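Local coordinates for protein dihydroxyacetone kinase (Citrobacter freundii, PDB 1UN8) that catalyses the ATP-dependent phosphorylation of dihydroxyacetone to dihydroxyacetone phosphate, working as a homodimer that requires a divalent metal ion, at residues A[41-46]-A[69-74]. Residues are numbered along the deposited sequence; the frame is centred on the assembly and turned at random.
Sequences VVRRDL and IGKGML
Arg43, the last residue of strand 40-43, lays its guanidinium against the type II beta turn Gly70-Met73, which belongs to the loop between strands 52-59 and 76-80 in the mixed sheet of the DhaK domain. The turn is closed by Met73 N donating to Gly70 O (2.7 Å), and a further bond runs from Gly70 N to Leu74 O. That the guanidinium lies flat over the Gly70-Lys71 peptide is supported by two heights above its plane: Gly70 C sits over its centre at 3.5 Å, and Lys71 N, at 3.2 Å, is offset toward the rim on the same face. No hydrogen bond links the two segments: NH1 of Arg43 lies 3.4 Å from Gly70 O, but the angle is poor, while NH2 and Lys71 N are both donors. NH1 forms a salt bridge with OE1 of Glu167, the last residue of helix 155-167; the same carboxylate oxygen receives a weak hydrogen bond from Gly72 N. Two torsions direct the group: CG stands between backbone N and carbonyl carbon (chi1 51°), and a bend at chi3 (-69°) brings the guanidinium face over the Gly70-Lys71 peptide. In the guanidinium plane, CB of Asp45 lies at the edge.

Nearer the sheet the contact is apolar. Ile69 spreads its two branches along the strand, CG2 reaching Arg43 CB at 3.8 Å and CD1 meeting Val41. With CG1 anti to the carbonyl carbon (chi1 -75°) and chi2 extended, CD1 is carried to Val41, whose side chain it crosses obliquely. The loop packs on strand 40-43 where the chain enters strand 76-80: Arg43 is backbone-bonded to Thr75, just ahead of that strand, and Val41 to Ala77 within it. That end methyl, Ile69 CD1, is 3.6 Å from Val41 CG1.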
loop_
_atom_site.group_PDB
_atom_site.type_symbol
_atom_site.label_atom_id
_atom_site.label_comp_id
_atom_site.label_asym_id
_atom_site.label_seq_id
_atom_site.Cartn_x
_atom_site.Cartn_y
_atom_site.Cartn_z
ATOM N N VAL A 41 -4.910 22.407 3.703
ATOM C CA VAL A 41 -3.882 22.034 4.654
ATOM C C VAL A 41 -2.716 22.906 4.288
ATOM O O VAL A 41 -2.395 23.058 3.113
ATOM C CB VAL A 41 -3.445 20.578 4.522
ATOM C CG1 VAL A 41 -2.209 20.330 5.391
ATOM C CG2 VAL A 41 -4.575 19.668 4.954
ATOM N N VAL A 42 -2.086 23.490 5.294
ATOM C CA VAL A 42 -0.963 24.370 5.044
ATOM C C VAL A 42 0.178 24.062 5.993
ATOM O O VAL A 42 -0.028 23.438 7.029
ATOM C CB VAL A 42 -1.378 25.840 5.219
ATOM C CG1 VAL A 42 -1.421 26.201 6.698
ATOM C CG2 VAL A 42 -0.424 26.724 4.462
ATOM N N ARG A 43 1.377 24.495 5.637
ATOM C CA ARG A 43 2.538 24.254 6.477
ATOM C C ARG A 43 2.649 25.301 7.575
ATOM O O ARG A 43 2.225 26.441 7.397
ATOM C CB ARG A 43 3.802 24.253 5.627
ATOM C CG ARG A 43 3.929 25.451 4.733
ATOM C CD ARG A 43 5.053 25.271 3.727
ATOM N NE ARG A 43 6.374 25.289 4.350
ATOM C CZ ARG A 43 7.521 25.319 3.675
ATOM N NH1 ARG A 43 7.507 25.333 2.342
ATOM N NH2 ARG A 43 8.680 25.346 4.326
ATOM N N ARG A 44 3.208 24.897 8.713
ATOM C CA ARG A 44 3.387 25.791 9.851
ATOM C C ARG A 44 4.661 26.619 9.664
ATOM O O ARG A 44 4.897 27.595 10.370
ATOM C CB ARG A 44 3.438 24.965 11.139
ATOM C CG ARG A 44 2.098 24.337 11.486
ATOM C CD ARG A 44 2.247 22.896 11.919
ATOM N NE ARG A 44 2.900 22.764 13.219
ATOM C CZ ARG A 44 2.353 23.143 14.370
ATOM N NH1 ARG A 44 1.141 23.679 14.385
ATOM N NH2 ARG A 44 3.020 22.983 15.503
ATOM N N ASP A 45 5.464 26.217 8.684
ATOM C CA ASP A 45 6.710 26.900 8.339
ATOM C C ASP A 45 6.432 28.061 7.411
ATOM O O ASP A 45 7.299 28.432 6.627
ATOM C CB ASP A 45 7.651 25.958 7.585
ATOM C CG ASP A 45 8.210 24.874 8.454
ATOM O OD1 ASP A 45 7.402 24.182 9.116
ATOM O OD2 ASP A 45 9.455 24.716 8.467
ATOM N N LEU A 46 5.240 28.635 7.473
ATOM C CA LEU A 46 4.926 29.727 6.565
ATOM C C LEU A 46 5.938 30.864 6.493
ATOM O O LEU A 46 6.074 31.653 7.429
ATOM C CB LEU A 46 3.556 30.311 6.881
ATOM C CG LEU A 46 2.485 29.928 5.859
ATOM C CD1 LEU A 46 1.301 30.873 5.994
ATOM C CD2 LEU A 46 3.065 30.020 4.452
ATOM N N ILE A 69 3.625 18.472 1.388
ATOM C CA ILE A 69 3.600 19.836 1.906
ATOM C C ILE A 69 4.779 19.932 2.884
ATOM O O ILE A 69 4.980 19.039 3.712
ATOM C CB ILE A 69 2.274 20.114 2.657
ATOM C CG1 ILE A 69 1.123 20.303 1.679
ATOM C CG2 ILE A 69 2.414 21.333 3.587
ATOM C CD1 ILE A 69 -0.218 20.328 2.365
ATOM N N GLY A 70 5.550 21.006 2.783
ATOM C CA GLY A 70 6.686 21.228 3.665
ATOM C C GLY A 70 7.893 21.854 2.988
ATOM O O GLY A 70 7.940 21.992 1.744
ATOM N N LYS A 71 8.790 22.151 3.864
ATOM C CA LYS A 71 10.034 22.752 3.406
ATOM C C LYS A 71 10.634 21.997 2.219
ATOM O O LYS A 71 10.874 20.790 2.291
ATOM C CB LYS A 71 11.018 22.789 4.576
ATOM C CG LYS A 71 12.324 23.503 4.300
ATOM C CD LYS A 71 13.227 23.439 5.524
ATOM C CE LYS A 71 14.545 24.153 5.285
ATOM N NZ LYS A 71 15.444 23.992 6.461
ATOM N N GLY A 72 10.863 22.708 1.118
ATOM C CA GLY A 72 11.432 22.085 -0.067
ATOM C C GLY A 72 10.394 21.639 -1.089
ATOM O O GLY A 72 10.750 21.224 -2.203
ATOM N N MET A 73 9.114 21.708 -0.708
ATOM C CA MET A 73 8.018 21.314 -1.588
ATOM C C MET A 73 6.777 22.174 -1.394
ATOM O O MET A 73 6.877 23.364 -1.103
ATOM C CB MET A 73 7.657 19.832 -1.392
ATOM C CG MET A 73 8.690 18.870 -1.957
ATOM S SD MET A 73 8.218 17.114 -1.949
ATOM C CE MET A 73 7.538 16.950 -3.601
ATOM N N LEU A 74 5.609 21.561 -1.554
ATOM C CA LEU A 74 4.343 22.268 -1.443
ATOM C C LEU A 74 4.178 23.152 -0.219
ATOM O O LEU A 74 4.581 22.784 0.881
ATOM C CB LEU A 74 3.197 21.259 -1.514
ATOM C CG LEU A 74 2.472 21.157 -2.862
ATOM C CD1 LEU A 74 3.447 21.310 -4.020
ATOM C CD2 LEU A 74 1.738 19.823 -2.927
#